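Local coordinates for structural polyprotein, VP3 (Israeli acute paralysis virus, PDB 5CDD), which probably serves as a structural protein of the viral capsid, forming the VP3 subunit cut from a longer polyprotein, with a picornavirus-like jelly-roll fold, at residues T70-D75 and S253-I258; V143-F148 and L193-D198; T150-I155 and P242-M247. One frame throughout, in Å; residues are numbered along the deposited sequence.

From the N terminus, residues 70-75 run from strand 64-72 into a turn and wait until residues 253-258 to pair in contact 1, which closes the longest loop and encloses both other contacts. Inside it, residues 143-148 meet 193-198 in contact 2, and residues 150-155 meet 242-247 in contact 3; these two cross, because their segments alternate along the chain. Contact 1 belongs to the jelly-roll sheet that holds strands 64-72, 255-265 and 132-144, contact 3 to the opposing sheet of strands 150-159, 236-247 and 189-194. Contact 2 spans the two sheets. Trp-71, Leu-195 and Leu-246 join the three contacts into one apolar end of the sandwich.

Contact 1 (T70-D75 and S253-I258); sequences TWKTTD and SDNVSI
Asp-254 meets Thr-73 through its backbone carbonyl, beside the type I turn from Lys-72 to Asp-75. Just before it, Ser-253 OG accepts from Asn-255 N, an ST turn that shapes the chain entering the strand. Asp-254 O accepts from Thr-73 N at 3.3 Å, while Asn-255 ND2 comes down on the same Asp-254 O at 2.7 Å from above the carbonyl plane, on the face opposite Thr-73 N. Asparagine suits its position because its NH2 can donate to this carbonyl; Asn-255 OD1, 3.6 Å from Thr-70 CG2, makes plain van der Waals contact. The amide also lies alongside the root of Lys-72, whose methylenes offer it an apolar flank while the ammonium end leads away. Val-256 then supplies the straight bond of the contact: its O takes Trp-71 N at 2.9 Å, with 170° at the hydrogen, whereas the return bond from Val-256 N is weak. Val-256 CG2 stands between its own backbone N and carbonyl carbon, which sets it alongside the indole, 3.6 Å from Trp-71 CE3. Ser-257 faces Thr-70 as an antiparallel non-hydrogen-bonded pair, and Ile-258 stretches its CD1 to 3.8 Å from Trp-71 CB. Strands 64-72 and 255-265, probably the first and last of the jelly roll, pair here, and strand 132-144 flanks the second, with Val-143 against Val-256. The indole reaches into the sandwich, touching Leu-153, Pro-242 and Leu-246 of the facing sheet, while Asn-255 and Ser-257 pack on Leu-166 of a neighbouring subunit.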
ATOM      1  N   THR B  70     -71.131  15.899   1.078  1.00 43.47           N
ATOM      2  CA  THR B  70     -72.381  16.130   0.363  1.00 43.91           C
ATOM      3  C   THR B  70     -72.665  17.627   0.354  1.00 43.80           C
ATOM      4  O   THR B  70     -72.827  18.249   1.406  1.00 44.29           O
ATOM      5  CB  THR B  70     -73.573  15.406   1.033  1.00 43.82           C
ATOM      6  OG1 THR B  70     -73.314  13.996   1.083  1.00 45.49           O
ATOM      7  CG2 THR B  70     -74.852  15.646   0.242  1.00 43.10           C
ATOM      8  N   TRP B  71     -72.707  18.206  -0.839  1.00 42.98           N
ATOM      9  CA  TRP B  71     -72.981  19.626  -0.981  1.00 42.82           C
ATOM     10  C   TRP B  71     -74.377  19.782  -1.576  1.00 44.52           C
ATOM     11  O   TRP B  71     -74.630  19.390  -2.714  1.00 44.84           O
ATOM     12  CB  TRP B  71     -71.922  20.274  -1.876  1.00 40.94           C
ATOM     13  CG  TRP B  71     -72.075  21.756  -2.045  1.00 39.63           C
ATOM     14  CD1 TRP B  71     -72.766  22.613  -1.233  1.00 39.00           C
ATOM     15  CD2 TRP B  71     -71.483  22.565  -3.068  1.00 38.73           C
ATOM     16  NE1 TRP B  71     -72.640  23.903  -1.688  1.00 38.68           N
ATOM     17  CE2 TRP B  71     -71.857  23.903  -2.812  1.00 38.42           C
ATOM     18  CE3 TRP B  71     -70.670  22.289  -4.175  1.00 38.33           C
ATOM     19  CZ2 TRP B  71     -71.444  24.965  -3.625  1.00 38.23           C
ATOM     20  CZ3 TRP B  71     -70.259  23.345  -4.984  1.00 37.99           C
ATOM     21  CH2 TRP B  71     -70.648  24.667  -4.702  1.00 38.06           C
ATOM     22  N   LYS B  72     -75.284  20.347  -0.785  1.00 46.29           N
ATOM     23  CA  LYS B  72     -76.667  20.543  -1.203  1.00 47.55           C
ATOM     24  C   LYS B  72     -76.924  21.970  -1.653  1.00 48.05           C
ATOM     25  O   LYS B  72     -76.194  22.890  -1.290  1.00 47.85           O
ATOM     26  CB  LYS B  72     -77.611  20.229  -0.043  1.00 48.06           C
ATOM     27  CG  LYS B  72     -77.358  18.896   0.621  1.00 49.06           C
ATOM     28  CD  LYS B  72     -78.187  18.759   1.881  1.00 49.75           C
ATOM     29  CE  LYS B  72     -77.855  17.471   2.608  1.00 50.93           C
ATOM     30  NZ  LYS B  72     -78.603  17.352   3.888  1.00 51.92           N
ATOM     31  N   THR B  73     -77.976  22.147  -2.443  1.00 49.64           N
ATOM     32  CA  THR B  73     -78.343  23.471  -2.911  1.00 51.14           C
ATOM     33  C   THR B  73     -78.899  24.217  -1.699  1.00 51.53           C
ATOM     34  O   THR B  73     -79.132  25.422  -1.745  1.00 51.30           O
ATOM     35  CB  THR B  73     -79.411  23.384  -4.016  1.00 50.83           C
ATOM     36  OG1 THR B  73     -80.562  22.701  -3.511  1.00 50.85           O
ATOM     37  CG2 THR B  73     -78.863  22.621  -5.220  1.00 51.40           C
ATOM     38  N   THR B  74     -79.078  23.478  -0.609  1.00 52.23           N
ATOM     39  CA  THR B  74     -79.604  24.011   0.641  1.00 52.94           C
ATOM     40  C   THR B  74     -78.533  24.614   1.554  1.00 54.06           C
ATOM     41  O   THR B  74     -78.822  25.514   2.339  1.00 54.26           O
ATOM     42  CB  THR B  74     -80.375  22.904   1.411  1.00 52.78           C
ATOM     43  OG1 THR B  74     -81.775  23.020   1.133  1.00 52.76           O
ATOM     44  CG2 THR B  74     -80.130  22.992   2.913  1.00 52.80           C
ATOM     45  N   ASP B  75     -77.303  24.118   1.458  1.00 54.63           N
ATOM     46  CA  ASP B  75     -76.213  24.626   2.285  1.00 54.38           C
ATOM     47  C   ASP B  75     -76.002  26.130   2.119  1.00 53.77           C
ATOM     48  O   ASP B  75     -76.142  26.676   1.024  1.00 53.10           O
ATOM     49  CB  ASP B  75     -74.920  23.880   1.959  1.00 55.60           C
ATOM     50  CG  ASP B  75     -75.026  22.393   2.228  1.00 56.83           C
ATOM     51  OD1 ASP B  75     -75.353  22.008   3.372  1.00 57.68           O
ATOM     52  OD2 ASP B  75     -74.776  21.606   1.297  1.00 57.37           O
ATOM     53  N   SER B 253     -79.829  16.160  -9.924  1.00 57.67           N
ATOM     54  CA  SER B 253     -79.894  16.041  -8.475  1.00 57.92           C
ATOM     55  C   SER B 253     -79.603  17.366  -7.779  1.00 57.79           C
ATOM     56  O   SER B 253     -78.878  18.208  -8.305  1.00 58.03           O
ATOM     57  CB  SER B 253     -78.899  14.986  -7.996  1.00 58.41           C
ATOM     58  OG  SER B 253     -78.909  14.889  -6.583  1.00 59.94           O
ATOM     59  N   ASP B 254     -80.180  17.545  -6.594  1.00 57.41           N
ATOM     60  CA  ASP B 254     -79.971  18.756  -5.812  1.00 58.24           C
ATOM     61  C   ASP B 254     -78.721  18.556  -4.961  1.00 57.78           C
ATOM     62  O   ASP B 254     -78.469  19.302  -4.009  1.00 57.13           O
ATOM     63  CB  ASP B 254     -81.177  19.024  -4.910  1.00 60.73           C
ATOM     64  CG  ASP B 254     -81.428  17.898  -3.926  1.00 64.37           C
ATOM     65  OD1 ASP B 254     -81.636  16.753  -4.379  1.00 66.18           O
ATOM     66  OD2 ASP B 254     -81.416  18.159  -2.703  1.00 66.39           O
ATOM     67  N   ASN B 255     -77.944  17.537  -5.319  1.00 57.34           N
ATOM     68  CA  ASN B 255     -76.709  17.205  -4.617  1.00 55.15           C
ATOM     69  C   ASN B 255     -75.522  17.088  -5.554  1.00 53.89           C
ATOM     70  O   ASN B 255     -75.666  17.019  -6.774  1.00 55.39           O
ATOM     71  CB  ASN B 255     -76.847  15.879  -3.879  1.00 55.76           C
ATOM     72  CG  ASN B 255     -77.607  16.007  -2.584  1.00 57.41           C
ATOM     73  OD1 ASN B 255     -77.765  15.034  -1.853  1.00 58.87           O
ATOM     74  ND2 ASN B 255     -78.084  17.210  -2.289  1.00 59.45           N
ATOM     75  N   VAL B 256     -74.346  17.053  -4.942  1.00 51.47           N
ATOM     76  CA  VAL B 256     -73.071  16.916  -5.626  1.00 48.15           C
ATOM     77  C   VAL B 256     -72.147  16.395  -4.544  1.00 46.81           C
ATOM     78  O   VAL B 256     -72.196  16.867  -3.408  1.00 46.65           O
ATOM     79  CB  VAL B 256     -72.519  18.273  -6.127  1.00 47.04           C
ATOM     80  CG1 VAL B 256     -73.385  18.810  -7.242  1.00 46.37           C
ATOM     81  CG2 VAL B 256     -72.456  19.272  -4.983  1.00 47.47           C
ATOM     82  N   SER B 257     -71.325  15.409  -4.875  1.00 45.21           N
ATOM     83  CA  SER B 257     -70.404  14.867  -3.895  1.00 42.24           C
ATOM     84  C   SER B 257     -69.043  15.510  -4.069  1.00 40.84           C
ATOM     85  O   SER B 257     -68.613  15.790  -5.189  1.00 40.41           O
ATOM     86  CB  SER B 257     -70.288  13.352  -4.049  1.00 42.05           C
ATOM     87  OG  SER B 257     -71.532  12.727  -3.800  1.00 44.55           O
ATOM     88  N   ILE B 258     -68.378  15.764  -2.950  1.00 39.18           N
ATOM     89  CA  ILE B 258     -67.051  16.357  -2.976  1.00 37.56           C
ATOM     90  C   ILE B 258     -66.067  15.324  -2.445  1.00 36.94           C
ATOM     91  O   ILE B 258     -66.059  15.011  -1.255  1.00 37.20           O
ATOM     92  CB  ILE B 258     -66.985  17.621  -2.105  1.00 36.66           C
ATOM     93  CG1 ILE B 258     -68.046  18.618  -2.567  1.00 35.48           C
ATOM     94  CG2 ILE B 258     -65.599  18.247  -2.200  1.00 35.21           C
ATOM     95  CD1 ILE B 258     -68.108  19.867  -1.736  1.00 33.65           C
TER

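Contact 2 (V143-F148 and L193-D198); sequences VVKTAF and LDLTND
Val-143 and Leu-195 make the nearest backbone approach, 7.7 Å from CA to CA, and no hydrogen bond links the two segments: they lie on facing sheets and meet through side chains, and through the end of Lys-145 against backbone carbonyls. The branched Val-143 divides its methyls between two leucines. Its chi1 of -178° puts CG2 anti to the carbonyl carbon, and it is CG2 that slides past Leu-193, 3.5 Å from Leu-193 CD2, while CG1 turns to Leu-195 CD2 at 4.2 Å. Lys-145 then lays its aliphatic chain obliquely across Leu-195, with Lys-145 CD 3.6 Å from Leu-195 CG. A bend at chi4 (-54°) swings the ammonium toward Leu-195 O and Asp-198 O, with Lys-145 NZ 3.6 Å from Leu-195 O, and neither is a hydrogen bond. Leucine suits position 195 because its broad apolar branch can take both the valine methyl and the lysine methylenes. The chain that carries it is turned by Asp-194: OD1 accepts from Thr-196 N at 2.8 Å on its anti lone pair, an Asx turn, and Asp-194 O receives both Asn-197 N and Asp-198 N. Beyond the contact, Phe-148 meets the ring of Phe-86 of a neighbouring subunit. The contact is thus apolar in its grip, and the amphipathic lysine lets one residue extend that surface while its buried charge is probably eased by nearby carbonyl dipoles.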
ATOM      1  N   VAL B 143     -65.450  17.383  -7.544  1.00 39.11           N
ATOM      2  CA  VAL B 143     -66.873  17.614  -7.351  1.00 39.52           C
ATOM      3  C   VAL B 143     -67.630  16.742  -8.344  1.00 40.11           C
ATOM      4  O   VAL B 143     -67.728  17.074  -9.526  1.00 40.79           O
ATOM      5  CB  VAL B 143     -67.248  19.092  -7.592  1.00 38.96           C
ATOM      6  CG1 VAL B 143     -68.729  19.292  -7.342  1.00 39.20           C
ATOM      7  CG2 VAL B 143     -66.433  19.997  -6.680  1.00 39.27           C
ATOM      8  N   VAL B 144     -68.150  15.618  -7.863  1.00 40.49           N
ATOM      9  CA  VAL B 144     -68.894  14.706  -8.717  1.00 40.79           C
ATOM     10  C   VAL B 144     -70.262  15.316  -9.007  1.00 41.60           C
ATOM     11  O   VAL B 144     -71.162  15.276  -8.169  1.00 41.85           O
ATOM     12  CB  VAL B 144     -69.066  13.337  -8.039  1.00 40.20           C
ATOM     13  CG1 VAL B 144     -69.741  12.376  -8.989  1.00 40.25           C
ATOM     14  CG2 VAL B 144     -67.707  12.792  -7.614  1.00 38.63           C
ATOM     15  N   LYS B 145     -70.410  15.869 -10.207  1.00 42.49           N
ATOM     16  CA  LYS B 145     -71.648  16.530 -10.604  1.00 43.00           C
ATOM     17  C   LYS B 145     -72.030  16.250 -12.058  1.00 43.81           C
ATOM     18  O   LYS B 145     -71.533  15.312 -12.680  1.00 44.78           O
ATOM     19  CB  LYS B 145     -71.473  18.037 -10.433  1.00 42.53           C
ATOM     20  CG  LYS B 145     -70.431  18.603 -11.388  1.00 41.80           C
ATOM     21  CD  LYS B 145     -70.173  20.077 -11.170  1.00 43.52           C
ATOM     22  CE  LYS B 145     -69.386  20.655 -12.337  1.00 43.85           C
ATOM     23  NZ  LYS B 145     -68.136  19.893 -12.595  1.00 43.36           N
ATOM     24  N   THR B 146     -72.929  17.082 -12.580  1.00 44.80           N
ATOM     25  CA  THR B 146     -73.381  16.990 -13.966  1.00 45.30           C
ATOM     26  C   THR B 146     -73.068  18.345 -14.591  1.00 45.87           C
ATOM     27  O   THR B 146     -72.657  19.275 -13.893  1.00 46.21           O
ATOM     28  CB  THR B 146     -74.904  16.743 -14.075  1.00 44.20           C
ATOM     29  OG1 THR B 146     -75.613  17.904 -13.630  1.00 44.30           O
ATOM     30  CG2 THR B 146     -75.316  15.551 -13.231  1.00 43.68           C
ATOM     31  N   ALA B 147     -73.262  18.466 -15.897  1.00 46.09           N
ATOM     32  CA  ALA B 147     -72.980  19.724 -16.573  1.00 47.26           C
ATOM     33  C   ALA B 147     -74.017  20.787 -16.230  1.00 48.43           C
ATOM     34  O   ALA B 147     -73.884  21.944 -16.629  1.00 48.33           O
ATOM     35  CB  ALA B 147     -72.932  19.507 -18.078  1.00 46.93           C
ATOM     36  N   PHE B 148     -75.042  20.397 -15.480  1.00 49.46           N
ATOM     37  CA  PHE B 148     -76.108  21.320 -15.111  1.00 49.69           C
ATOM     38  C   PHE B 148     -75.937  21.963 -13.740  1.00 49.78           C
ATOM     39  O   PHE B 148     -76.636  22.923 -13.411  1.00 51.00           O
ATOM     40  CB  PHE B 148     -77.456  20.601 -15.194  1.00 49.78           C
ATOM     41  CG  PHE B 148     -77.752  20.053 -16.558  1.00 50.31           C
ATOM     42  CD1 PHE B 148     -77.878  20.907 -17.649  1.00 49.99           C
ATOM     43  CD2 PHE B 148     -77.866  18.683 -16.764  1.00 50.67           C
ATOM     44  CE1 PHE B 148     -78.107  20.407 -18.926  1.00 50.44           C
ATOM     45  CE2 PHE B 148     -78.096  18.170 -18.040  1.00 51.10           C
ATOM     46  CZ  PHE B 148     -78.216  19.034 -19.123  1.00 51.00           C
ATOM     47  N   LEU B 193     -63.121  27.056  -6.556  1.00 39.12           N
ATOM     48  CA  LEU B 193     -63.478  26.096  -7.587  1.00 39.73           C
ATOM     49  C   LEU B 193     -64.854  26.431  -8.151  1.00 41.68           C
ATOM     50  O   LEU B 193     -65.855  26.383  -7.436  1.00 41.70           O
ATOM     51  CB  LEU B 193     -63.481  24.681  -7.001  1.00 37.92           C
ATOM     52  CG  LEU B 193     -63.734  23.517  -7.959  1.00 36.08           C
ATOM     53  CD1 LEU B 193     -62.662  23.491  -9.036  1.00 35.93           C
ATOM     54  CD2 LEU B 193     -63.733  22.215  -7.180  1.00 35.75           C
ATOM     55  N   ASP B 194     -64.895  26.778  -9.433  1.00 43.51           N
ATOM     56  CA  ASP B 194     -66.147  27.120 -10.101  1.00 44.63           C
ATOM     57  C   ASP B 194     -66.623  25.925 -10.922  1.00 45.14           C
ATOM     58  O   ASP B 194     -66.006  25.567 -11.924  1.00 45.73           O
ATOM     59  CB  ASP B 194     -65.936  28.329 -11.015  1.00 46.49           C
ATOM     60  CG  ASP B 194     -67.241  28.937 -11.489  1.00 48.32           C
ATOM     61  OD1 ASP B 194     -68.055  28.211 -12.100  1.00 49.69           O
ATOM     62  OD2 ASP B 194     -67.453  30.147 -11.252  1.00 48.34           O
ATOM     63  N   LEU B 195     -67.724  25.312 -10.493  1.00 45.43           N
ATOM     64  CA  LEU B 195     -68.279  24.146 -11.174  1.00 46.82           C
ATOM     65  C   LEU B 195     -68.551  24.349 -12.663  1.00 48.81           C
ATOM     66  O   LEU B 195     -68.805  23.386 -13.390  1.00 49.74           O
ATOM     67  CB  LEU B 195     -69.570  23.698 -10.478  1.00 45.47           C
ATOM     68  CG  LEU B 195     -69.435  22.978  -9.133  1.00 44.96           C
ATOM     69  CD1 LEU B 195     -68.673  23.841  -8.144  1.00 45.53           C
ATOM     70  CD2 LEU B 195     -70.820  22.650  -8.598  1.00 44.07           C
ATOM     71  N   THR B 196     -68.495  25.597 -13.116  1.00 50.70           N
ATOM     72  CA  THR B 196     -68.740  25.916 -14.521  1.00 52.07           C
ATOM     73  C   THR B 196     -67.469  25.817 -15.362  1.00 53.10           C
ATOM     74  O   THR B 196     -67.534  25.660 -16.581  1.00 53.89           O
ATOM     75  CB  THR B 196     -69.318  27.343 -14.667  1.00 52.16           C
ATOM     76  OG1 THR B 196     -70.578  27.418 -13.987  1.00 53.39           O
ATOM     77  CG2 THR B 196     -69.517  27.699 -16.132  1.00 51.41           C
ATOM     78  N   ASN B 197     -66.315  25.901 -14.709  1.00 53.84           N
ATOM     79  CA  ASN B 197     -65.041  25.833 -15.414  1.00 54.72           C
ATOM     80  C   ASN B 197     -64.196  24.616 -15.051  1.00 54.58           C
ATOM     81  O   ASN B 197     -63.464  24.094 -15.891  1.00 54.91           O
ATOM     82  CB  ASN B 197     -64.232  27.104 -15.150  1.00 56.60           C
ATOM     83  CG  ASN B 197     -64.907  28.346 -15.693  1.00 58.79           C
ATOM     84  OD1 ASN B 197     -65.074  28.497 -16.904  1.00 60.54           O
ATOM     85  ND2 ASN B 197     -65.303  29.242 -14.797  1.00 59.13           N
ATOM     86  N   ASP B 198     -64.297  24.165 -13.804  1.00 54.35           N
ATOM     87  CA  ASP B 198     -63.513  23.021 -13.353  1.00 53.81           C
ATOM     88  C   ASP B 198     -64.334  22.007 -12.567  1.00 52.65           C
ATOM     89  O   ASP B 198     -65.427  22.307 -12.092  1.00 52.62           O
ATOM     90  CB  ASP B 198     -62.351  23.502 -12.479  1.00 56.16           C
ATOM     91  CG  ASP B 198     -61.485  24.534 -13.175  1.00 58.53           C
ATOM     92  OD1 ASP B 198     -60.867  24.193 -14.205  1.00 59.93           O
ATOM     93  OD2 ASP B 198     -61.424  25.687 -12.691  1.00 59.17           O
TER

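Contact 3 (T150-I155 and P242-M247); sequences TGRLEI and PVTKLM
Thr-150 and Met-247 open an antiparallel pairing in which the short strands run at 153° and their axes approach to 4.7 Å. Two backbone bonds join this pair, Thr-150 N to Met-247 O at 3.1 Å and Met-247 N to Thr-150 O at 2.9 Å. The register slips by one residue before Arg-152 and again after it, where Val-243 and Thr-244 both face Arg-152 in a classic beta bulge. Arg-152 O takes Val-243 N at 2.7 Å, tilted from the carbonyl plane, and Thr-244 N at 3.3 Å, in that plane on a lone pair. Glycine suits position 151: at phi 143° and psi 175° a side chain would press on Thr-150 O and head into the backbone of 244-246. Bent at chi2 and chi3, Arg-152 curls round so that the edge of its guanidinium meets Thr-244 OG1, a weak bond from Arg-152 NE at 3.1 Å. Val-243 turns CG2 at a right angle against the methylenes of Glu-154, whose carboxylate reaches Arg-241 in a salt bridge and Ser-185 in a hydrogen bond. Pro-242 suits its non-hydrogen-bonded site, where no N-H need point across; its ring lies alongside Leu-153. The bulge thus lets one carbonyl hold two amides as strand 236-247 turns its corner, with Thr-150, Arg-152, Thr-244 and Met-247 on one face and Leu-153 and Pro-242 on the other, against Trp-71.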
ATOM      1  N   THR B 150     -74.145  24.241 -10.951  1.00 48.20           N
ATOM      2  CA  THR B 150     -73.325  25.443 -10.932  1.00 48.77           C
ATOM      3  C   THR B 150     -73.130  25.889  -9.490  1.00 48.87           C
ATOM      4  O   THR B 150     -73.856  25.461  -8.591  1.00 48.56           O
ATOM      5  CB  THR B 150     -73.975  26.591 -11.737  1.00 49.35           C
ATOM      6  OG1 THR B 150     -75.272  26.881 -11.202  1.00 49.45           O
ATOM      7  CG2 THR B 150     -74.107  26.201 -13.202  1.00 48.75           C
ATOM      8  N   GLY B 151     -72.143  26.750  -9.275  1.00 48.77           N
ATOM      9  CA  GLY B 151     -71.858  27.227  -7.936  1.00 48.73           C
ATOM     10  C   GLY B 151     -70.359  27.366  -7.784  1.00 48.39           C
ATOM     11  O   GLY B 151     -69.611  26.995  -8.687  1.00 48.91           O
ATOM     12  N   ARG B 152     -69.912  27.894  -6.649  1.00 47.34           N
ATOM     13  CA  ARG B 152     -68.488  28.080  -6.418  1.00 46.02           C
ATOM     14  C   ARG B 152     -68.071  27.668  -5.017  1.00 45.20           C
ATOM     15  O   ARG B 152     -68.617  28.153  -4.029  1.00 44.34           O
ATOM     16  CB  ARG B 152     -68.109  29.539  -6.659  1.00 46.44           C
ATOM     17  CG  ARG B 152     -68.102  29.923  -8.123  1.00 48.16           C
ATOM     18  CD  ARG B 152     -68.818  31.244  -8.357  1.00 50.75           C
ATOM     19  NE  ARG B 152     -68.228  32.334  -7.594  1.00 53.85           N
ATOM     20  CZ  ARG B 152     -66.984  32.771  -7.751  1.00 56.24           C
ATOM     21  NH1 ARG B 152     -66.191  32.210  -8.653  1.00 55.45           N
ATOM     22  NH2 ARG B 152     -66.529  33.762  -6.992  1.00 57.12           N
ATOM     23  N   LEU B 153     -67.091  26.775  -4.944  1.00 44.82           N
ATOM     24  CA  LEU B 153     -66.593  26.281  -3.669  1.00 43.39           C
ATOM     25  C   LEU B 153     -65.289  26.995  -3.315  1.00 43.09           C
ATOM     26  O   LEU B 153     -64.445  27.232  -4.178  1.00 43.21           O
ATOM     27  CB  LEU B 153     -66.378  24.766  -3.768  1.00 42.63           C
ATOM     28  CG  LEU B 153     -66.451  23.905  -2.506  1.00 42.00           C
ATOM     29  CD1 LEU B 153     -67.773  24.124  -1.782  1.00 41.34           C
ATOM     30  CD2 LEU B 153     -66.302  22.446  -2.904  1.00 41.77           C
ATOM     31  N   GLU B 154     -65.137  27.348  -2.044  1.00 43.29           N
ATOM     32  CA  GLU B 154     -63.942  28.040  -1.578  1.00 43.74           C
ATOM     33  C   GLU B 154     -63.112  27.145  -0.670  1.00 42.83           C
ATOM     34  O   GLU B 154     -63.645  26.479   0.219  1.00 43.12           O
ATOM     35  CB  GLU B 154     -64.336  29.304  -0.815  1.00 45.93           C
ATOM     36  CG  GLU B 154     -63.193  29.988  -0.085  1.00 49.66           C
ATOM     37  CD  GLU B 154     -63.671  31.107   0.823  1.00 52.86           C
ATOM     38  OE1 GLU B 154     -64.517  30.844   1.707  1.00 53.30           O
ATOM     39  OE2 GLU B 154     -63.196  32.251   0.656  1.00 55.43           O
ATOM     40  N   ILE B 155     -61.805  27.130  -0.900  1.00 41.06           N
ATOM     41  CA  ILE B 155     -60.893  26.332  -0.093  1.00 38.54           C
ATOM     42  C   ILE B 155     -59.723  27.231   0.282  1.00 37.78           C
ATOM     43  O   ILE B 155     -58.928  27.608  -0.577  1.00 37.02           O
ATOM     44  CB  ILE B 155     -60.360  25.116  -0.880  1.00 37.73           C
ATOM     45  CG1 ILE B 155     -61.526  24.300  -1.443  1.00 37.11           C
ATOM     46  CG2 ILE B 155     -59.513  24.244   0.034  1.00 36.37           C
ATOM     47  CD1 ILE B 155     -61.564  24.233  -2.961  1.00 35.93           C
ATOM     48  N   PRO B 242     -68.866  27.189   0.667  1.00 42.18           N
ATOM     49  CA  PRO B 242     -69.454  27.676  -0.583  1.00 42.67           C
ATOM     50  C   PRO B 242     -69.418  29.201  -0.668  1.00 44.15           C
ATOM     51  O   PRO B 242     -69.760  29.887   0.293  1.00 44.43           O
ATOM     52  CB  PRO B 242     -70.888  27.148  -0.521  1.00 41.64           C
ATOM     53  CG  PRO B 242     -70.777  25.934   0.356  1.00 41.80           C
ATOM     54  CD  PRO B 242     -69.848  26.407   1.436  1.00 41.85           C
ATOM     55  N   VAL B 243     -68.989  29.726  -1.810  1.00 46.51           N
ATOM     56  CA  VAL B 243     -68.946  31.172  -2.018  1.00 48.81           C
ATOM     57  C   VAL B 243     -70.261  31.539  -2.694  1.00 50.49           C
ATOM     58  O   VAL B 243     -70.875  32.564  -2.394  1.00 50.52           O
ATOM     59  CB  VAL B 243     -67.775  31.577  -2.939  1.00 48.84           C
ATOM     60  CG1 VAL B 243     -67.863  33.056  -3.278  1.00 50.68           C
ATOM     61  CG2 VAL B 243     -66.459  31.280  -2.257  1.00 49.03           C
ATOM     62  N   THR B 244     -70.675  30.673  -3.614  1.00 51.88           N
ATOM     63  CA  THR B 244     -71.915  30.827  -4.360  1.00 51.97           C
ATOM     64  C   THR B 244     -72.727  29.558  -4.131  1.00 52.89           C
ATOM     65  O   THR B 244     -72.258  28.455  -4.412  1.00 53.83           O
ATOM     66  CB  THR B 244     -71.642  30.992  -5.868  1.00 51.52           C
ATOM     67  OG1 THR B 244     -70.957  32.229  -6.096  1.00 51.52           O
ATOM     68  CG2 THR B 244     -72.945  30.978  -6.657  1.00 51.42           C
ATOM     69  N   LYS B 245     -73.939  29.718  -3.616  1.00 53.27           N
ATOM     70  CA  LYS B 245     -74.814  28.586  -3.333  1.00 53.61           C
ATOM     71  C   LYS B 245     -74.912  27.635  -4.526  1.00 52.95           C
ATOM     72  O   LYS B 245     -74.769  28.052  -5.676  1.00 52.57           O
ATOM     73  CB  LYS B 245     -76.200  29.099  -2.942  1.00 54.81           C
ATOM     74  CG  LYS B 245     -76.942  28.193  -1.978  1.00 57.32           C
ATOM     75  CD  LYS B 245     -78.089  28.933  -1.314  1.00 57.88           C
ATOM     76  CE  LYS B 245     -78.709  28.103  -0.204  1.00 58.87           C
ATOM     77  NZ  LYS B 245     -79.790  28.845   0.503  1.00 59.95           N
ATOM     78  N   LEU B 246     -75.149  26.356  -4.247  1.00 52.38           N
ATOM     79  CA  LEU B 246     -75.254  25.354  -5.304  1.00 52.07           C
ATOM     80  C   LEU B 246     -76.565  25.491  -6.076  1.00 53.97           C
ATOM     81  O   LEU B 246     -77.646  25.492  -5.490  1.00 53.43           O
ATOM     82  CB  LEU B 246     -75.160  23.946  -4.714  1.00 49.03           C
ATOM     83  CG  LEU B 246     -75.238  22.797  -5.725  1.00 46.91           C
ATOM     84  CD1 LEU B 246     -74.065  22.882  -6.690  1.00 45.67           C
ATOM     85  CD2 LEU B 246     -75.231  21.465  -4.998  1.00 44.88           C
ATOM     86  N   MET B 247     -76.460  25.603  -7.395  1.00 56.66           N
ATOM     87  CA  MET B 247     -77.625  25.740  -8.261  1.00 58.98           C
ATOM     88  C   MET B 247     -77.801  24.447  -9.039  1.00 59.41           C
ATOM     89  O   MET B 247     -76.819  23.827  -9.432  1.00 59.40           O
ATOM     90  CB  MET B 247     -77.412  26.903  -9.226  1.00 61.70           C
ATOM     91  CG  MET B 247     -77.233  28.242  -8.536  1.00 65.18           C
ATOM     92  SD  MET B 247     -78.803  28.983  -8.033  1.00 69.61           S
ATOM     93  CE  MET B 247     -79.154  28.140  -6.500  1.00 67.79           C
TER